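Local coordinates for isomerase/lactonizing enzyme (Agrobacterium tumefaciens, PDB 1RVK), which is of unknown function but belongs to the enolase superfamily and probably uses its bound magnesium ion to turn over a carboxylate substrate through an enolate intermediate, at residues A[173-176]-A[180-183]; A[135-140]-A[145-150]; A[290-295]-A[316-321]. One frame throughout, in Å; residues are numbered along the deposited sequence.

Contact 1: residues A[173-176]-A[180-183]; sequences WMPP and APDV
Ala180 presses its methyl group onto the backbone of Trp173, Met174 and Pro175, and this methyl touches all three residues. Ala180 CB lies 3.6 Å from Met174 C and 3.7 Å from Pro175 N, so it rests against the peptide link between those two residues. Two side-chain carbons also approach it: Trp173 CB at 4.0 Å from Ala180 CB and Pro175 CD at 4.1 Å from the same methyl. The indole itself turns elsewhere. With its CG opposite the carbonyl carbon (chi1 -60°), Trp173 sends its rings toward Tyr153, which it meets edge-to-face, and toward Met185 and Ala189 of helix 183-197. Pro181 follows Ala180 through a cis peptide bond and brings ring carbon against ring carbon, Pro181 CD standing 4.1 Å from Pro175 CD, while its CB passes Trp173 O. At Asp182 a water comes in: it accepts from Asp182 N at 3.0 Å and lies 2.8 Å from Trp173 O, to which it can donate, though other acceptors compete for its protons. The carboxylate of Asp182 serves the chain ahead, as N-cap of helix 183-197, with OD1 bonded to Met185 N. The loop leads from barrel strand 167-171 to this helix, and Met174 brings its side chain to about 7 Å from the magnesium ion held by Asp206, Glu232 and Glu258. Pro175 and Pro181 lack a backbone N-H, and no direct hydrogen bond joins the two segments: they meet by apolar packing, which a water can supplement.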
loop_
_atom_site.group_PDB
_atom_site.type_symbol
_atom_site.label_atom_id
_atom_site.label_comp_id
_atom_site.label_asym_id
_atom_site.label_seq_id
_atom_site.Cartn_x
_atom_site.Cartn_y
_atom_site.Cartn_z
ATOM N N TRP A 173 13.192 4.073 12.688
ATOM C CA TRP A 173 14.197 4.937 12.059
ATOM C C TRP A 173 15.056 4.313 10.966
ATOM O O TRP A 173 15.587 3.211 11.120
ATOM C CB TRP A 173 15.107 5.527 13.134
ATOM C CG TRP A 173 14.374 6.346 14.149
ATOM C CD1 TRP A 173 14.064 7.677 14.069
ATOM C CD2 TRP A 173 13.855 5.887 15.402
ATOM N NE1 TRP A 173 13.385 8.073 15.198
ATOM C CE2 TRP A 173 13.241 6.995 16.031
ATOM C CE3 TRP A 173 13.848 4.646 16.055
ATOM C CZ2 TRP A 173 12.625 6.900 17.284
ATOM C CZ3 TRP A 173 13.234 4.550 17.304
ATOM C CH2 TRP A 173 12.631 5.674 17.903
HETATM N N MSE A 174 15.211 5.052 9.870
HETATM C CA MSE A 174 15.997 4.595 8.733
HETATM C C MSE A 174 16.797 5.748 8.134
HETATM O O MSE A 174 16.387 6.906 8.214
HETATM C CB MSE A 174 15.064 4.024 7.660
HETATM C CG MSE A 174 14.126 2.936 8.161
HETATM SE SE MSE A 174 12.995 2.250 6.751
HETATM C CE MSE A 174 11.572 1.542 7.841
ATOM N N PRO A 175 17.961 5.452 7.534
ATOM C CA PRO A 175 18.710 6.568 6.948
ATOM C C PRO A 175 17.832 7.204 5.866
ATOM O O PRO A 175 16.944 6.550 5.319
ATOM C CB PRO A 175 19.965 5.893 6.390
ATOM C CG PRO A 175 19.532 4.472 6.156
ATOM C CD PRO A 175 18.670 4.175 7.353
ATOM N N PRO A 176 18.080 8.476 5.520
ATOM C CA PRO A 176 19.120 9.382 6.012
ATOM C C PRO A 176 19.067 9.901 7.454
ATOM O O PRO A 176 19.750 10.875 7.770
ATOM C CB PRO A 176 19.092 10.514 4.988
ATOM C CG PRO A 176 17.653 10.583 4.626
ATOM C CD PRO A 176 17.287 9.127 4.462
ATOM N N ALA A 180 20.666 6.389 12.226
ATOM C CA ALA A 180 20.000 5.149 11.821
ATOM C C ALA A 180 20.805 4.250 10.879
ATOM O O ALA A 180 21.644 4.724 10.113
ATOM C CB ALA A 180 18.648 5.482 11.191
ATOM N N PRO A 181 20.548 2.932 10.926
ATOM C CA PRO A 181 19.570 2.296 11.815
ATOM C C PRO A 181 20.216 1.819 13.111
ATOM O O PRO A 181 21.437 1.684 13.193
ATOM C CB PRO A 181 19.061 1.137 10.975
ATOM C CG PRO A 181 20.327 0.673 10.308
ATOM C CD PRO A 181 21.011 1.980 9.897
ATOM N N ASP A 182 19.394 1.557 14.121
ATOM C CA ASP A 182 19.893 1.084 15.409
ATOM C C ASP A 182 18.865 0.127 16.013
ATOM O O ASP A 182 17.780 0.549 16.418
ATOM C CB ASP A 182 20.125 2.275 16.347
ATOM C CG ASP A 182 20.844 1.886 17.623
ATOM O OD1 ASP A 182 20.370 0.970 18.325
ATOM O OD2 ASP A 182 21.883 2.503 17.928
ATOM N N VAL A 183 19.203 -1.160 16.059
ATOM C CA VAL A 183 18.297 -2.170 16.596
ATOM C C VAL A 183 17.832 -1.853 18.012
ATOM O O VAL A 183 16.665 -2.042 18.340
ATOM C CB VAL A 183 18.948 -3.573 16.595
ATOM C CG1 VAL A 183 18.053 -4.571 17.323
ATOM C CG2 VAL A 183 19.178 -4.028 15.162
HETATM O O HOH W 1 16.671 2.633 13.626
#

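Contact 2: residues A[135-140]-A[145-150]; sequences GSIMCG and GGLATP
Ile137 and Leu147 meet by their methyl groups, Ile137 CG2 lying 3.5 Å from Leu147 CD1 and 4.1 Å from Leu147 CD2. The Ile137 branch reaches across because CG2 stands opposite the backbone N, while CG1 (chi1 -54°) heads beside it; the same side chain also packs on Tyr153, Phe156 and Leu160 of helix 150-163. Met138 contributes mainly its carbonyl: Met138 O is 3.4 Å from Leu147 CD1, and the side chain, a selenomethionine, leads away from Leu147 and packs on Leu332 and Leu337. This is the turn from the first strand of the barrel, 130-137, into helix 150-163, so Leu147 packs back against the strand end from within a beta-alpha loop at the C-terminal ends of the strands, where enolase-superfamily barrels carry their active sites. Cys139 keeps its side chain on the far side from Leu147, near His24 and Met174 and about 8 Å from the magnesium ion, and gives only its carbonyl O, 3.9 Å from Leu147 CD1. At Gly140 the backbones come together, with Gly140 CA 3.7 Å from Leu147 O, and Gly140 O accepts a hydrogen bond from His26 NE2.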
loop_
_atom_site.group_PDB
_atom_site.type_symbol
_atom_site.label_atom_id
_atom_site.label_comp_id
_atom_site.label_asym_id
_atom_site.label_seq_id
_atom_site.Cartn_x
_atom_site.Cartn_y
_atom_site.Cartn_z
ATOM N N GLY A 135 -3.353 1.491 12.446
ATOM C CA GLY A 135 -2.752 2.786 12.194
ATOM C C GLY A 135 -1.297 2.544 11.858
ATOM O O GLY A 135 -0.532 2.109 12.715
ATOM N N SER A 136 -0.923 2.821 10.612
ATOM C CA SER A 136 0.442 2.611 10.142
ATOM C C SER A 136 1.240 3.903 10.313
ATOM O O SER A 136 1.042 4.867 9.574
ATOM C CB SER A 136 0.407 2.187 8.669
ATOM O OG SER A 136 1.552 1.436 8.313
ATOM N N ILE A 137 2.142 3.907 11.290
ATOM C CA ILE A 137 2.954 5.081 11.606
ATOM C C ILE A 137 4.145 5.306 10.677
ATOM O O ILE A 137 4.880 4.371 10.355
ATOM C CB ILE A 137 3.477 4.997 13.054
ATOM C CG1 ILE A 137 2.305 4.795 14.017
ATOM C CG2 ILE A 137 4.227 6.275 13.415
ATOM C CD1 ILE A 137 2.724 4.550 15.455
HETATM N N MSE A 138 4.333 6.555 10.255
HETATM C CA MSE A 138 5.448 6.919 9.375
HETATM C C MSE A 138 6.802 6.548 9.965
HETATM O O MSE A 138 6.942 6.370 11.179
HETATM C CB MSE A 138 5.471 8.428 9.112
HETATM C CG MSE A 138 4.389 8.958 8.199
HETATM SE SE MSE A 138 4.776 10.797 7.683
HETATM C CE MSE A 138 3.543 10.941 6.206
ATOM N N CYS A 139 7.803 6.451 9.094
ATOM C CA CYS A 139 9.164 6.145 9.514
ATOM C C CYS A 139 9.595 7.197 10.528
ATOM O O CYS A 139 9.082 8.316 10.525
ATOM C CB CYS A 139 10.120 6.190 8.318
ATOM S SG CYS A 139 9.860 4.888 7.099
ATOM N N GLY A 140 10.542 6.838 11.385
ATOM C CA GLY A 140 11.015 7.777 12.385
ATOM C C GLY A 140 11.719 8.989 11.801
ATOM O O GLY A 140 12.182 8.971 10.659
ATOM N N GLY A 145 9.151 16.172 19.246
ATOM C CA GLY A 145 7.729 15.958 19.453
ATOM C C GLY A 145 7.058 15.148 18.355
ATOM O O GLY A 145 5.876 14.819 18.452
ATOM N N GLY A 146 7.810 14.826 17.306
ATOM C CA GLY A 146 7.257 14.045 16.212
ATOM C C GLY A 146 7.465 12.565 16.470
ATOM O O GLY A 146 6.714 11.952 17.225
ATOM N N LEU A 147 8.482 11.994 15.828
ATOM C CA LEU A 147 8.825 10.585 16.003
ATOM C C LEU A 147 10.343 10.519 16.148
ATOM O O LEU A 147 11.018 9.727 15.494
ATOM C CB LEU A 147 8.359 9.767 14.792
ATOM C CG LEU A 147 6.837 9.690 14.612
ATOM C CD1 LEU A 147 6.498 8.981 13.309
ATOM C CD2 LEU A 147 6.216 8.958 15.796
ATOM N N ALA A 148 10.871 11.362 17.030
ATOM C CA ALA A 148 12.313 11.440 17.252
ATOM C C ALA A 148 12.832 10.500 18.328
ATOM O O ALA A 148 13.992 10.092 18.291
ATOM C CB ALA A 148 12.698 12.869 17.604
ATOM N N THR A 149 11.979 10.154 19.282
ATOM C CA THR A 149 12.388 9.290 20.381
ATOM C C THR A 149 11.435 8.125 20.607
ATOM O O THR A 149 10.317 8.112 20.094
ATOM C CB THR A 149 12.438 10.081 21.696
ATOM O OG1 THR A 149 11.100 10.374 22.114
ATOM C CG2 THR A 149 13.187 11.394 21.506
ATOM N N PRO A 150 11.874 7.122 21.385
ATOM C CA PRO A 150 11.009 5.974 21.662
ATOM C C PRO A 150 9.731 6.465 22.332
ATOM O O PRO A 150 8.636 5.979 22.049
ATOM C CB PRO A 150 11.865 5.120 22.595
ATOM C CG PRO A 150 13.246 5.355 22.061
ATOM C CD PRO A 150 13.252 6.865 21.847
#

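Contact 3: residues A[290-295]-A[316-321]; sequences TPALKT and LHVVAA
Val318 sets its two methyl groups against Leu293 and Ala292, and all three residues are buried. The closest pair is Leu293 CD2 with Val318 CG2, 3.6 Å apart; Val318 CG1 lies 4.1 Å from the same Leu293 CD2, so a single leucine methyl rides against both branches of the valine. A chi1 of 172° places Val318 CG1 opposite its backbone N and leaves CG2 beside it, reaching Ala292 CB at 4.2 Å. Leu293 is less usual: CG stands opposite the carbonyl carbon, and chi2 of -69° turns CD1 back beside CA while CD2, the methyl that meets Val318, extends away from it. The two side chains pass one another running in opposite senses. Ile124 of helix 120-124 also packs on Leu293, and Val283 on Val318. One turn along, Thr295 OG1 donates back to Ala292 O, although the modelled bond is unusually short and its exact length doubtful, and is also bonded to Thr281 OG1 at the end of strand 278-281. Helices 289-301 and 313-321, joined through strand 306-308, which runs parallel to strand 278-281, thus pack as successive outer helices of a beta/alpha barrel, the C-terminal domain fold of the enolase superfamily.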
loop_
_atom_site.group_PDB
_atom_site.type_symbol
_atom_site.label_atom_id
_atom_site.label_comp_id
_atom_site.label_asym_id
_atom_site.label_seq_id
_atom_site.Cartn_x
_atom_site.Cartn_y
_atom_site.Cartn_z
ATOM N N THR A 290 -5.946 -6.944 -10.282
ATOM C CA THR A 290 -6.027 -8.291 -10.840
ATOM C C THR A 290 -4.979 -9.231 -10.223
ATOM O O THR A 290 -5.331 -10.270 -9.669
ATOM C CB THR A 290 -5.901 -8.250 -12.372
ATOM O OG1 THR A 290 -6.925 -7.390 -12.899
ATOM C CG2 THR A 290 -6.073 -9.645 -12.966
ATOM N N PRO A 291 -3.683 -8.880 -10.300
ATOM C CA PRO A 291 -2.690 -9.781 -9.700
ATOM C C PRO A 291 -2.758 -9.816 -8.170
ATOM O O PRO A 291 -2.370 -10.806 -7.550
ATOM C CB PRO A 291 -1.358 -9.239 -10.230
ATOM C CG PRO A 291 -1.648 -7.782 -10.467
ATOM C CD PRO A 291 -3.022 -7.823 -11.086
ATOM N N ALA A 292 -3.253 -8.745 -7.555
ATOM C CA ALA A 292 -3.367 -8.723 -6.097
ATOM C C ALA A 292 -4.380 -9.786 -5.684
ATOM O O ALA A 292 -4.169 -10.522 -4.718
ATOM C CB ALA A 292 -3.817 -7.343 -5.614
ATOM N N LEU A 293 -5.484 -9.868 -6.417
ATOM C CA LEU A 293 -6.503 -10.866 -6.115
ATOM C C LEU A 293 -5.914 -12.262 -6.277
ATOM O O LEU A 293 -6.214 -13.158 -5.491
ATOM C CB LEU A 293 -7.721 -10.691 -7.030
ATOM C CG LEU A 293 -8.748 -9.628 -6.613
ATOM C CD1 LEU A 293 -9.476 -10.079 -5.359
ATOM C CD2 LEU A 293 -8.065 -8.308 -6.356
ATOM N N LYS A 294 -5.071 -12.449 -7.290
ATOM C CA LYS A 294 -4.450 -13.754 -7.495
ATOM C C LYS A 294 -3.589 -14.129 -6.295
ATOM O O LYS A 294 -3.585 -15.284 -5.868
ATOM C CB LYS A 294 -3.598 -13.757 -8.768
ATOM C CG LYS A 294 -4.418 -13.628 -10.040
ATOM C CD LYS A 294 -3.538 -13.652 -11.266
ATOM C CE LYS A 294 -4.383 -13.546 -12.532
ATOM N NZ LYS A 294 -3.527 -13.472 -13.737
ATOM N N THR A 295 -2.859 -13.161 -5.745
ATOM C CA THR A 295 -2.017 -13.435 -4.585
ATOM C C THR A 295 -2.870 -13.763 -3.354
ATOM O O THR A 295 -2.468 -14.567 -2.515
ATOM C CB THR A 295 -1.088 -12.238 -4.250
ATOM O OG1 THR A 295 -1.873 -11.115 -3.834
ATOM C CG2 THR A 295 -0.266 -11.846 -5.467
ATOM N N LEU A 316 -8.184 -0.987 -0.598
ATOM C CA LEU A 316 -9.350 -1.225 0.244
ATOM C C LEU A 316 -10.321 -2.195 -0.429
ATOM O O LEU A 316 -10.904 -3.061 0.225
ATOM C CB LEU A 316 -10.071 0.096 0.550
ATOM C CG LEU A 316 -11.328 0.008 1.423
ATOM C CD1 LEU A 316 -10.996 -0.655 2.751
ATOM C CD2 LEU A 316 -11.893 1.405 1.652
ATOM N N HIS A 317 -10.497 -2.056 -1.740
ATOM C CA HIS A 317 -11.415 -2.937 -2.449
ATOM C C HIS A 317 -10.925 -4.383 -2.473
ATOM O O HIS A 317 -11.729 -5.312 -2.421
ATOM C CB HIS A 317 -11.662 -2.409 -3.863
ATOM C CG HIS A 317 -12.657 -1.290 -3.909
ATOM N ND1 HIS A 317 -14.004 -1.503 -4.111
ATOM C CD2 HIS A 317 -12.514 0.041 -3.706
ATOM C CE1 HIS A 317 -14.648 -0.351 -4.028
ATOM N NE2 HIS A 317 -13.768 0.601 -3.782
ATOM N N VAL A 318 -9.612 -4.576 -2.542
ATOM C CA VAL A 318 -9.068 -5.931 -2.532
ATOM C C VAL A 318 -9.359 -6.542 -1.160
ATOM O O VAL A 318 -9.790 -7.689 -1.056
ATOM C CB VAL A 318 -7.538 -5.933 -2.785
ATOM C CG1 VAL A 318 -6.967 -7.335 -2.576
ATOM C CG2 VAL A 318 -7.255 -5.475 -4.214
ATOM N N VAL A 319 -9.134 -5.763 -0.108
ATOM C CA VAL A 319 -9.382 -6.242 1.250
ATOM C C VAL A 319 -10.864 -6.571 1.478
ATOM O O VAL A 319 -11.195 -7.565 2.121
ATOM C CB VAL A 319 -8.922 -5.197 2.295
ATOM C CG1 VAL A 319 -9.350 -5.624 3.701
ATOM C CG2 VAL A 319 -7.405 -5.039 2.233
ATOM N N ALA A 320 -11.753 -5.741 0.944
ATOM C CA ALA A 320 -13.188 -5.953 1.113
ATOM C C ALA A 320 -13.704 -7.164 0.338
ATOM O O ALA A 320 -14.722 -7.764 0.700
ATOM C CB ALA A 320 -13.947 -4.700 0.689
ATOM N N ALA A 321 -12.998 -7.527 -0.725
ATOM C CA ALA A 321 -13.404 -8.650 -1.560
ATOM C C ALA A 321 -12.856 -9.995 -1.094
ATOM O O ALA A 321 -13.231 -11.036 -1.633
ATOM C CB ALA A 321 -12.976 -8.394 -3.003
#

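Overall arrangement
From the N terminus the chain first passes through the domain that supplies His24 and His26, then enters the barrel. Contact 2 closes the loop between strand 130-137 and helix 150-163; contact 1 closes the next one, between strand 167-171 and helix 183-197; contact 3 comes last, bridging the helix-strand-helix run of 289-321. The three follow in series, with none nested or crossing. Contacts 1 and 2, centres about 12 Å apart, touch where Trp173 NE1 forms a weak hydrogen bond to Leu147 O, tying adjacent loops at the end of the barrel where the magnesium ion is bound. Contact 3 lies across the chain's centre, about 32 Å from contact 1 between centres, within the helical layer.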